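Long-range contacts in CalS13 (Micromonospora echinospora, PDB 4ZAS), which probably transfers an amino group to a dTDP-linked keto sugar, with pyridoxal 5'-phosphate as cofactor: residues A[53-58]-A[270-275]; A[113-118]-A[354-359]; A[200-205]-A[318-323]; A[339-344]-A[397-402]. All coordinates share one frame; numbering follows the deposited sequence.

Contact 1 (A[53-58]-A[270-275])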
# COMPACT_ATOMS: atom_id res chain seq x y z
N ARG A 53 20.06 3.18 0.73
CA ARG A 53 19.23 2.00 0.58
C ARG A 53 17.95 2.19 1.36
O ARG A 53 17.91 1.96 2.56
CB ARG A 53 20.01 0.80 1.12
CG ARG A 53 20.59 -0.13 0.10
CD ARG A 53 19.50 -1.00 -0.44
NE ARG A 53 19.85 -1.63 -1.71
CZ ARG A 53 18.98 -2.29 -2.45
NH1 ARG A 53 17.73 -2.40 -2.01
NH2 ARG A 53 19.35 -2.84 -3.60
N LEU A 54 16.87 2.54 0.66
CA LEU A 54 15.62 2.85 1.35
C LEU A 54 14.58 1.75 1.20
O LEU A 54 13.72 1.57 2.07
CB LEU A 54 15.03 4.16 0.83
CG LEU A 54 15.92 5.39 0.81
CD1 LEU A 54 15.08 6.59 0.46
CD2 LEU A 54 16.62 5.59 2.12
N GLU A 55 14.66 1.00 0.10
CA GLU A 55 13.73 -0.11 -0.09
C GLU A 55 14.57 -1.36 -0.37
O GLU A 55 15.78 -1.26 -0.68
CB GLU A 55 12.72 0.21 -1.22
CG GLU A 55 12.12 1.65 -1.12
CD GLU A 55 10.83 1.91 -1.95
OE1 GLU A 55 9.83 1.19 -1.70
OE2 GLU A 55 10.78 2.83 -2.81
N HIS A 56 13.99 -2.53 -0.14
CA HIS A 56 14.66 -3.83 -0.37
C HIS A 56 16.02 -4.04 0.34
O HIS A 56 16.87 -4.79 -0.16
CB HIS A 56 14.91 -4.05 -1.88
CG HIS A 56 13.70 -3.85 -2.74
ND1 HIS A 56 13.58 -2.78 -3.61
CD2 HIS A 56 12.58 -4.59 -2.90
CE1 HIS A 56 12.42 -2.86 -4.24
NE2 HIS A 56 11.79 -3.95 -3.83
N GLY A 57 16.22 -3.45 1.51
CA GLY A 57 17.50 -3.54 2.19
C GLY A 57 17.50 -4.55 3.32
O GLY A 57 16.47 -5.18 3.59
N PRO A 58 18.64 -4.72 3.99
CA PRO A 58 18.79 -5.73 5.04
C PRO A 58 18.07 -5.41 6.36
O PRO A 58 17.77 -6.33 7.12
CB PRO A 58 20.31 -5.77 5.27
CG PRO A 58 20.76 -4.38 4.90
CD PRO A 58 19.87 -3.94 3.77
N ARG A 270 2.44 -4.33 -4.75
CA ARG A 270 3.59 -3.54 -4.35
C ARG A 270 3.36 -3.16 -2.89
O ARG A 270 2.87 -2.07 -2.57
CB ARG A 270 3.75 -2.34 -5.30
CG ARG A 270 4.56 -1.14 -4.85
CD ARG A 270 5.97 -1.45 -4.47
NE ARG A 270 6.81 -0.27 -4.72
CZ ARG A 270 7.39 0.48 -3.80
NH1 ARG A 270 7.24 0.20 -2.51
NH2 ARG A 270 8.12 1.52 -4.17
N PHE A 271 3.71 -4.11 -2.02
CA PHE A 271 3.32 -4.11 -0.62
C PHE A 271 4.51 -4.12 0.33
O PHE A 271 4.34 -4.24 1.53
CB PHE A 271 2.46 -5.34 -0.32
CG PHE A 271 1.03 -5.25 -0.81
CD1 PHE A 271 0.47 -4.03 -1.16
CD2 PHE A 271 0.23 -6.39 -0.89
CE1 PHE A 271 -0.86 -3.96 -1.61
CE2 PHE A 271 -1.08 -6.32 -1.33
CZ PHE A 271 -1.63 -5.10 -1.70
N ILE A 272 5.72 -3.95 -0.19
CA ILE A 272 6.91 -4.07 0.66
C ILE A 272 6.96 -2.98 1.74
O ILE A 272 6.44 -1.88 1.56
CB ILE A 272 8.18 -4.05 -0.21
CG1 ILE A 272 8.24 -2.78 -1.06
CG2 ILE A 272 8.20 -5.25 -1.13
CD1 ILE A 272 9.62 -2.45 -1.54
N LEU A 273 7.56 -3.34 2.88
CA LEU A 273 7.84 -2.40 3.97
C LEU A 273 9.22 -1.84 3.74
O LEU A 273 10.14 -2.59 3.42
CB LEU A 273 7.79 -3.12 5.32
CG LEU A 273 8.11 -2.32 6.58
CD1 LEU A 273 6.90 -1.50 6.99
CD2 LEU A 273 8.58 -3.20 7.74
N ASN A 274 9.43 -0.54 3.95
CA ASN A 274 10.73 0.01 3.60
C ASN A 274 11.69 0.03 4.79
O ASN A 274 11.30 -0.29 5.92
CB ASN A 274 10.60 1.40 2.98
CG ASN A 274 10.09 2.48 3.94
OD1 ASN A 274 10.10 2.34 5.18
ND2 ASN A 274 9.66 3.60 3.34
N GLU A 275 12.94 0.40 4.51
CA GLU A 275 13.99 0.32 5.52
C GLU A 275 13.70 1.19 6.73
O GLU A 275 14.15 0.91 7.83
CB GLU A 275 15.33 0.70 4.91
CG GLU A 275 15.83 -0.31 3.92
CD GLU A 275 16.28 -1.56 4.60
OE1 GLU A 275 17.46 -1.62 5.01
OE2 GLU A 275 15.46 -2.50 4.72

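Contact 2 (A[113-118]-A[354-359]). With T46 (dTDP-4-keto-6-deoxyglucose), chain H.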
# COMPACT_ATOMS: atom_id res chain seq x y z
N PRO A 113 -18.33 -8.96 11.04
CA PRO A 113 -18.57 -7.53 10.78
C PRO A 113 -18.14 -6.63 11.93
O PRO A 113 -18.02 -5.41 11.73
CB PRO A 113 -20.09 -7.47 10.55
CG PRO A 113 -20.62 -8.62 11.24
CD PRO A 113 -19.57 -9.69 11.30
N LEU A 114 -17.88 -7.21 13.10
CA LEU A 114 -17.41 -6.44 14.24
C LEU A 114 -15.89 -6.37 14.20
O LEU A 114 -15.18 -7.20 14.79
CB LEU A 114 -17.90 -7.05 15.56
CG LEU A 114 -17.53 -6.31 16.85
CD1 LEU A 114 -17.83 -4.86 16.66
CD2 LEU A 114 -18.34 -6.84 18.02
N THR A 115 -15.40 -5.35 13.52
CA THR A 115 -13.98 -5.21 13.28
C THR A 115 -13.75 -3.93 12.51
O THR A 115 -14.70 -3.25 12.13
CB THR A 115 -13.42 -6.43 12.47
OG1 THR A 115 -11.99 -6.32 12.32
CG2 THR A 115 -14.08 -6.51 11.10
N PHE A 116 -12.47 -3.59 12.30
CA PHE A 116 -12.10 -2.48 11.43
C PHE A 116 -12.40 -2.85 9.99
O PHE A 116 -12.21 -4.01 9.60
CB PHE A 116 -10.62 -2.14 11.60
CG PHE A 116 -10.16 -0.98 10.77
CD1 PHE A 116 -10.71 0.28 10.95
CD2 PHE A 116 -9.14 -1.13 9.83
CE1 PHE A 116 -10.26 1.36 10.20
CE2 PHE A 116 -8.70 -0.07 9.08
CZ PHE A 116 -9.25 1.18 9.28
N GLU A 117 -12.85 -1.89 9.19
CA GLU A 117 -13.16 -2.14 7.78
C GLU A 117 -11.96 -2.71 6.98
O GLU A 117 -12.15 -3.44 6.02
CB GLU A 117 -13.66 -0.87 7.09
CG GLU A 117 -15.09 -0.44 7.47
CD GLU A 117 -15.18 0.43 8.74
OE1 GLU A 117 -14.18 0.63 9.46
OE2 GLU A 117 -16.29 0.95 8.97
N GLY A 118 -10.74 -2.40 7.40
CA GLY A 118 -9.56 -2.94 6.74
C GLY A 118 -9.53 -4.45 6.74
O GLY A 118 -8.87 -5.09 5.93
N ARG A 354 -17.87 1.04 13.10
CA ARG A 354 -19.25 0.65 12.85
C ARG A 354 -19.31 -0.82 12.42
O ARG A 354 -18.37 -1.31 11.76
CB ARG A 354 -19.88 1.54 11.78
CG ARG A 354 -21.37 1.33 11.58
CD ARG A 354 -21.84 2.09 10.37
NE ARG A 354 -23.29 2.19 10.28
CZ ARG A 354 -23.93 2.37 9.13
NH1 ARG A 354 -23.24 2.45 7.99
NH2 ARG A 354 -25.26 2.45 9.10
N ARG A 355 -20.37 -1.53 12.81
CA ARG A 355 -20.58 -2.90 12.34
C ARG A 355 -20.51 -2.85 10.81
O ARG A 355 -21.30 -2.15 10.18
CB ARG A 355 -21.91 -3.48 12.85
CG ARG A 355 -23.16 -2.61 12.63
CD ARG A 355 -24.39 -3.22 13.28
NE ARG A 355 -24.69 -4.55 12.77
CZ ARG A 355 -25.63 -5.36 13.27
NH1 ARG A 355 -26.36 -4.98 14.32
NH2 ARG A 355 -25.84 -6.56 12.73
N ASN A 356 -19.57 -3.56 10.22
CA ASN A 356 -19.29 -3.36 8.78
C ASN A 356 -20.49 -3.75 7.93
O ASN A 356 -20.66 -3.23 6.83
CB ASN A 356 -18.06 -4.14 8.30
CG ASN A 356 -16.76 -3.70 8.96
OD1 ASN A 356 -15.70 -4.27 8.69
ND2 ASN A 356 -16.83 -2.70 9.83
N ASP A 357 -21.32 -4.64 8.44
CA ASP A 357 -22.44 -5.14 7.66
C ASP A 357 -23.51 -4.08 7.40
O ASP A 357 -24.40 -4.29 6.58
CB ASP A 357 -23.07 -6.37 8.35
CG ASP A 357 -23.70 -6.04 9.68
OD1 ASP A 357 -23.05 -5.32 10.48
OD2 ASP A 357 -24.84 -6.49 9.91
N ALA A 358 -23.44 -2.95 8.10
CA ALA A 358 -24.47 -1.92 7.94
C ALA A 358 -24.12 -0.92 6.84
O ALA A 358 -24.95 -0.10 6.44
CB ALA A 358 -24.71 -1.18 9.26
N HIS A 359 -22.88 -0.98 6.36
CA HIS A 359 -22.44 -0.07 5.31
C HIS A 359 -23.18 -0.28 3.97
O HIS A 359 -23.44 -1.40 3.56
CB HIS A 359 -20.94 -0.23 5.10
CG HIS A 359 -20.10 0.40 6.17
ND1 HIS A 359 -20.32 1.68 6.63
CD2 HIS A 359 -19.03 -0.07 6.85
CE1 HIS A 359 -19.43 1.97 7.55
NE2 HIS A 359 -18.63 0.93 7.71
C4 T46 H . -7.86 1.33 12.81
C5 T46 H . -8.73 1.79 14.01
C6 T46 H . -9.15 0.56 14.76
C21 T46 H . -2.33 9.64 17.58
O21 T46 H . -2.11 10.19 18.62
N31 T46 H . -1.31 9.52 16.46
C41 T46 H . -1.60 8.84 15.20
O41 T46 H . -0.77 8.78 14.36
C51 T46 H . -2.91 8.24 14.97
C5A T46 H . -3.18 7.51 13.62
C61 T46 H . -3.94 8.31 16.02
N11 T46 H . -3.67 8.99 17.30
C1, T46 H . -4.67 9.10 18.39
C2, T46 H . -5.63 9.97 18.01
C3, T46 H . -7.09 9.31 18.39
O3, T46 H . -7.51 9.89 19.66
O4, T46 H . -5.33 7.79 18.74
C4, T46 H . -6.92 8.04 18.52
C5, T46 H . -7.41 7.28 17.27
O5, T46 H . -6.90 7.94 16.10
P T46 H . -7.74 7.76 14.69
O1P T46 H . -8.52 9.04 14.39
O2P T46 H . -6.77 7.46 13.57
OPP T46 H . -8.77 6.45 14.90
P2 T46 H . -9.48 5.52 13.69
O4P T46 H . -10.82 4.97 14.15
O3P T46 H . -9.67 6.40 12.46
O1 T46 H . -8.51 4.27 13.24
C1 T46 H . -7.51 3.85 14.08
C2 T46 H . -6.43 3.39 13.16
O2 T46 H . -5.93 4.56 12.42
C3 T46 H . -7.02 2.44 12.20
O3 T46 H . -5.97 1.86 11.36
O4 T46 H . -7.89 0.23 12.39
O5 T46 H . -8.04 2.74 14.88

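Contact 3 (A[200-205]-A[318-323])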
# COMPACT_ATOMS: atom_id res chain seq x y z
N ALA A 200 -0.34 -11.17 22.18
CA ALA A 200 -1.38 -12.07 22.64
C ALA A 200 -0.87 -13.50 22.54
O ALA A 200 -0.08 -13.84 21.66
CB ALA A 200 -2.66 -11.89 21.83
N THR A 201 -1.32 -14.33 23.47
CA THR A 201 -0.88 -15.71 23.55
C THR A 201 -2.12 -16.61 23.62
O THR A 201 -3.13 -16.22 24.19
CB THR A 201 0.08 -15.90 24.74
OG1 THR A 201 1.30 -16.46 24.27
CG2 THR A 201 -0.50 -16.79 25.83
N TYR A 202 -2.07 -17.77 22.98
CA TYR A 202 -3.17 -18.72 23.02
C TYR A 202 -2.71 -20.15 23.28
O TYR A 202 -1.87 -20.69 22.57
CB TYR A 202 -3.99 -18.65 21.74
CG TYR A 202 -5.07 -19.71 21.67
CD1 TYR A 202 -6.20 -19.63 22.46
CD2 TYR A 202 -4.95 -20.79 20.81
CE1 TYR A 202 -7.19 -20.61 22.40
CE2 TYR A 202 -5.93 -21.76 20.73
CZ TYR A 202 -7.04 -21.68 21.53
OH TYR A 202 -7.99 -22.67 21.44
N ARG A 203 -3.26 -20.75 24.32
CA ARG A 203 -2.86 -22.07 24.75
C ARG A 203 -1.36 -22.13 24.98
O ARG A 203 -0.73 -23.15 24.75
CB ARG A 203 -3.28 -23.08 23.69
CG ARG A 203 -4.78 -23.22 23.58
CD ARG A 203 -5.13 -24.57 24.07
NE ARG A 203 -6.11 -24.57 25.13
CZ ARG A 203 -6.38 -25.64 25.85
NH1 ARG A 203 -5.71 -26.76 25.62
NH2 ARG A 203 -7.29 -25.58 26.80
N GLY A 204 -0.80 -21.05 25.50
CA GLY A 204 0.60 -21.04 25.88
C GLY A 204 1.57 -20.62 24.79
O GLY A 204 2.74 -20.42 25.05
N ALA A 205 1.08 -20.49 23.56
CA ALA A 205 1.94 -20.12 22.42
C ALA A 205 1.44 -18.86 21.75
O ALA A 205 0.23 -18.64 21.65
CB ALA A 205 2.04 -21.26 21.42
N ALA A 318 -10.93 -16.55 29.46
CA ALA A 318 -10.54 -17.94 29.57
C ALA A 318 -9.13 -18.06 30.13
O ALA A 318 -8.26 -17.24 29.84
CB ALA A 318 -10.64 -18.61 28.22
N ASP A 319 -8.90 -19.14 30.87
CA ASP A 319 -7.62 -19.39 31.54
C ASP A 319 -6.54 -19.79 30.55
O ASP A 319 -5.35 -19.66 30.83
CB ASP A 319 -7.77 -20.53 32.55
CG ASP A 319 -8.66 -20.16 33.70
OD1 ASP A 319 -8.69 -18.97 34.09
OD2 ASP A 319 -9.34 -21.07 34.23
N ASP A 320 -6.97 -20.28 29.39
CA ASP A 320 -6.06 -20.94 28.48
C ASP A 320 -5.55 -19.98 27.42
O ASP A 320 -5.11 -20.40 26.35
CB ASP A 320 -6.74 -22.15 27.84
CG ASP A 320 -7.86 -21.75 26.87
OD1 ASP A 320 -8.29 -20.56 26.86
OD2 ASP A 320 -8.34 -22.64 26.14
N ARG A 321 -5.63 -18.69 27.70
CA ARG A 321 -5.11 -17.69 26.77
C ARG A 321 -4.78 -16.43 27.53
O ARG A 321 -5.31 -16.18 28.59
CB ARG A 321 -6.10 -17.38 25.65
CG ARG A 321 -7.30 -16.56 26.05
CD ARG A 321 -8.45 -16.79 25.09
NE ARG A 321 -8.91 -18.16 25.22
CZ ARG A 321 -9.95 -18.67 24.58
NH1 ARG A 321 -10.63 -17.89 23.75
NH2 ARG A 321 -10.32 -19.93 24.77
N GLU A 322 -3.87 -15.63 26.98
CA GLU A 322 -3.41 -14.41 27.61
C GLU A 322 -3.61 -13.22 26.67
O GLU A 322 -2.78 -12.96 25.80
CB GLU A 322 -1.94 -14.54 27.99
CG GLU A 322 -1.63 -14.09 29.38
CD GLU A 322 -0.19 -14.37 29.73
OE1 GLU A 322 0.49 -15.06 28.94
OE2 GLU A 322 0.26 -13.89 30.79
N PRO A 323 -4.73 -12.52 26.83
CA PRO A 323 -5.13 -11.40 25.97
C PRO A 323 -4.15 -10.23 26.01
O PRO A 323 -3.40 -10.08 26.97
CB PRO A 323 -6.48 -10.99 26.54
CG PRO A 323 -6.97 -12.18 27.24
CD PRO A 323 -5.78 -12.87 27.80

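Contact 4 (A[339-344]-A[397-402])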
# COMPACT_ATOMS: atom_id res chain seq x y z
N MET A 339 -20.54 7.37 27.57
CA MET A 339 -19.40 7.99 26.89
C MET A 339 -19.37 9.46 27.23
O MET A 339 -18.30 10.03 27.43
CB MET A 339 -19.49 7.77 25.37
CG MET A 339 -19.67 6.32 24.99
SD MET A 339 -19.49 5.99 23.24
CE MET A 339 -21.12 6.48 22.66
N ARG A 340 -20.55 10.06 27.30
CA ARG A 340 -20.66 11.47 27.61
C ARG A 340 -20.11 11.77 29.01
O ARG A 340 -19.33 12.70 29.20
CB ARG A 340 -22.11 11.92 27.52
CG ARG A 340 -22.35 13.40 27.71
CD ARG A 340 -21.46 14.22 26.79
NE ARG A 340 -22.07 15.53 26.53
CZ ARG A 340 -22.07 16.54 27.39
NH1 ARG A 340 -21.46 16.41 28.56
NH2 ARG A 340 -22.66 17.68 27.08
N ARG A 341 -20.50 10.94 29.97
CA ARG A 341 -20.07 11.09 31.36
C ARG A 341 -18.55 11.00 31.48
O ARG A 341 -17.92 11.85 32.11
CB ARG A 341 -20.74 10.03 32.23
CG ARG A 341 -20.43 10.05 33.71
CD ARG A 341 -21.27 11.05 34.47
NE ARG A 341 -21.18 10.78 35.90
CZ ARG A 341 -21.80 11.49 36.85
NH1 ARG A 341 -22.57 12.52 36.52
NH2 ARG A 341 -21.68 11.14 38.13
N LEU A 342 -17.96 9.97 30.87
CA LEU A 342 -16.51 9.79 30.95
C LEU A 342 -15.76 10.88 30.20
O LEU A 342 -14.63 11.21 30.56
CB LEU A 342 -16.08 8.42 30.42
CG LEU A 342 -15.90 7.34 31.48
CD1 LEU A 342 -17.22 6.99 32.10
CD2 LEU A 342 -15.24 6.09 30.89
N LEU A 343 -16.39 11.45 29.17
CA LEU A 343 -15.75 12.53 28.42
C LEU A 343 -15.59 13.76 29.31
O LEU A 343 -14.57 14.43 29.27
CB LEU A 343 -16.55 12.90 27.18
CG LEU A 343 -15.86 13.90 26.26
CD1 LEU A 343 -14.56 13.32 25.72
CD2 LEU A 343 -16.77 14.40 25.14
N ASP A 344 -16.60 14.02 30.13
CA ASP A 344 -16.56 15.14 31.07
C ASP A 344 -15.47 15.00 32.13
O ASP A 344 -14.99 15.99 32.67
CB ASP A 344 -17.91 15.29 31.77
CG ASP A 344 -19.04 15.63 30.82
OD1 ASP A 344 -18.76 15.91 29.63
OD2 ASP A 344 -20.20 15.64 31.26
N VAL A 397 -12.05 4.05 36.84
CA VAL A 397 -12.85 3.24 37.72
C VAL A 397 -13.78 4.10 38.56
O VAL A 397 -14.98 3.82 38.66
CB VAL A 397 -11.95 2.40 38.62
CG1 VAL A 397 -12.74 1.77 39.76
CG2 VAL A 397 -11.18 1.37 37.80
N GLU A 398 -13.24 5.17 39.12
CA GLU A 398 -14.00 6.04 40.02
C GLU A 398 -15.15 6.70 39.26
O GLU A 398 -16.27 6.80 39.76
CB GLU A 398 -13.09 7.10 40.64
CG GLU A 398 -13.42 7.55 42.07
CD GLU A 398 -13.40 6.40 43.08
OE1 GLU A 398 -12.69 5.39 42.85
OE2 GLU A 398 -14.07 6.54 44.13
N THR A 399 -14.87 7.12 38.03
CA THR A 399 -15.85 7.78 37.18
C THR A 399 -17.01 6.86 36.79
O THR A 399 -18.17 7.25 36.88
CB THR A 399 -15.21 8.30 35.89
OG1 THR A 399 -14.20 9.27 36.23
CG2 THR A 399 -16.27 8.94 34.98
N ILE A 400 -16.67 5.64 36.37
CA ILE A 400 -17.67 4.65 35.98
C ILE A 400 -18.60 4.36 37.17
O ILE A 400 -19.81 4.22 37.00
CB ILE A 400 -17.00 3.35 35.42
CG1 ILE A 400 -16.18 3.66 34.17
CG2 ILE A 400 -18.04 2.29 35.12
CD1 ILE A 400 -15.45 2.46 33.56
N LYS A 401 -18.02 4.30 38.37
CA LYS A 401 -18.78 4.04 39.60
C LYS A 401 -19.69 5.22 40.03
O LYS A 401 -20.60 5.04 40.85
CB LYS A 401 -17.80 3.70 40.74
CG LYS A 401 -17.30 2.25 40.72
CD LYS A 401 -16.33 1.95 41.86
CE LYS A 401 -15.85 0.51 41.85
NZ LYS A 401 -14.78 0.26 42.86
N SER A 402 -19.43 6.41 39.51
CA SER A 402 -20.25 7.58 39.82
C SER A 402 -21.58 7.54 39.07
O SER A 402 -22.41 8.42 39.20
CB SER A 402 -19.52 8.88 39.49
OG SER A 402 -19.49 9.10 38.08

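Contact 1 (A[53-58]-A[270-275])
E55 and R270 pair as carboxylate and guanidinium, with E55 OE1 2.9 Å from R270 NH1, while R270 NH2 reaches both oxygens. These hydrogen bonds are all weak and bent, in keeping with side chains that cross at about a right angle with their flat groups turned 49° apart. Next to this pair, I272 CD1 lies over a face of the H56 ring, 3.9 Å from its centroid, a CH-pi contact well served by a slim aliphatic end. The backbones are tied by E275 N to L54 O at 2.8 Å, almost straight. E275 bends at chi2 (-72°), which lays its CD 3.3 Å from G57 CA; a CB on G57 would run into OE1, so glycine suits the place.

Farther out, the E275 carboxylate accepts the backbone N-H groups of T59 and V60 at the start of helix 58-71, and N274, N-cap of helix 275-305, turns its OD1 to G277 N. W248 meets the H56 ring edge-to-face.

R53, L54 and E55 belong to the dTDP site. R270 NH2 also bonds the pyridoxal-phosphate lysine side chain of the second subunit, so its salt bridge with E55 probably helps relate the nucleotide-binding loop to the cofactor.

Contact 2 (A[113-118]-A[354-359])
H359 and E117 form a His-carboxylate hydrogen bond that joins the loop after strand 108-111 to the residue just after the short 3-10 turn 356-358. H359 NE2 gives its proton to E117 OE2 at 2.7 Å. The oxygen lies near the ring plane and uses its anti lone pair, although carboxylate and ring are turned 34° apart. E117 is bent at chi2 (86°), which carries its acid group round to the imidazole edge. Y262 OH of the second subunit bonds the same OE2, so this buried oxygen has at least two partners.

N356 is turned another way. Its amide lies nearly parallel to the E117 carboxylate, 15° between planes, with ND2 3.7 Å from E117 CG. ND2 makes weak bonds to T115 O and R354 O, and OD1 takes N120 ND2; an asparagine, donor and acceptor in one flat group, can serve both loops. The backbone adds an almost straight bond from N356 N to P113 O at 2.8 Å, P113 being the first residue of the inverse gamma turn centred on L114.

P113 CB rests 3.7 Å from D357 OD1, an oxygen whose syn lone pair takes R355 NE, while R355 NH2 takes OD2, a side-on grip. R355 also pairs with D373. F116 points away from segment 354-359 and lines the pocket of dTDP-4-keto-6-deoxyglucose, its CG anti to the backbone N. The keto oxygen O4 of the sugar sits over the centre of the F116 ring, 2.9 Å above its plane.

Contact 3 (A[200-205]-A[318-323])
R203 and R321 share one carboxylate, that of D320, and divide it oxygen by oxygen. From across the contact R203 NE reaches D320 OD2 at 3.1 Å and R203 NH2 reaches it at 3.2 Å, both from the anti side, with the guanidinium plane 86° from the carboxylate. R321, the next residue in the chain, puts NE and NH2 on D320 OD1, on the syn side. CB of D320 points toward the other segment, and chi1 of 68° sets CG between the backbone N and the carbonyl carbon, which puts OD2 within reach of R203.

An antiparallel pairing carries this network: strand 201-202 hydrogen-bonds strand 321-322 through T201 N to E322 O and E322 N to T201 O, and R203 N to D320 O adds a bond at 2.8 Å. A type I' turn from Y202 to A205 follows, with R203 in a left-handed conformation and G204 in one that a side chain would jam against the preceding carbonyl O.

On the sheet face of Y202 and R321, the Tyr ring stands edge-on over the guanidinium, CE1 4.0 Å from R321 CZ with planes 84° apart, and Y202 OH bonds N171 N. On the other face T201 CG2 lies 3.4 Å from E322 CB, methyl alongside methylene.

Cutting D320 back to an alanine is likely to leave both guanidinium groups without their common counter-charge and R203 freer to swing. One carboxylate, each oxygen taken by a different arginine, thus probably balances both charges and ties the turn at R203 to the start of strand 321-322.

Contact 4 (A[339-344]-A[397-402])
R341 clamps S402 side-on, NE and NH2 both donating to the one hydroxyl oxygen: NE to OG is 3.2 Å and NH2 to OG 3.0 Å, with OG close to the guanidinium plane. The R341 side chain leaves with CG anti to the backbone N (chi1 -179°) and bends at chi2, which brings its polar end across to the other helix. OG in turn gives its proton to T399 O at 2.6 Å, in the carbonyl plane and on a lone pair, while S402 N bonds the same carbonyl. The hydroxyl therefore accepts two bonds and donates one, a role that the small serine can fill at the end of helix 390-401, where carbonyls no longer meet a regular helical partner. T399 OG1 is satisfied within its own helix by H395 O.

Helices 335-344 and 390-401 pack here in the C-terminal part of the chain; the axes of segments 339-344 and 397-401 approach to 9.9 Å, their directions 134° apart. Beside the polar clamp the packing is aliphatic. T399 points its CB toward the other helix, with CG2 3.6 Å from L342 CD1, and I400 CG1 lies 4.1 Å from the same methyl; I400 also rests on I382 of strand 379-382. A leucine's fork suits this spot, meeting both a methyl and a methylene. With an alanine instead of L342, a gap would probably open between the helices, taking from T399 CG2 and I400 CG1 their apolar partner on the other helix. The second branch of the fork, L342 CD2, lies 4.2 Å from I400 CG1.

How the contacts relate
From the N terminus, contact 1 opens at 53-58, in the loop before helix 58-71, and closes at 270-275, as helix 275-305 begins. Contact 2 starts inside that loop, after strand 108-111 of the large sheet, and ends at 354-359, so the two cross. Contact 3 joins strand 201-202 to strand 321-322 in a small antiparallel sheet; it crosses contact 1 but lies wholly within the span of contact 2. Contact 4 opens at 339-344, inside contact 2, and crosses it, joining two C-terminal helices; it follows contacts 1 and 3 in series. The dimer links contacts 1 and 2: the nucleotide sugar at F116 is hydrogen-bonded to L54 and E55 of the second subunit.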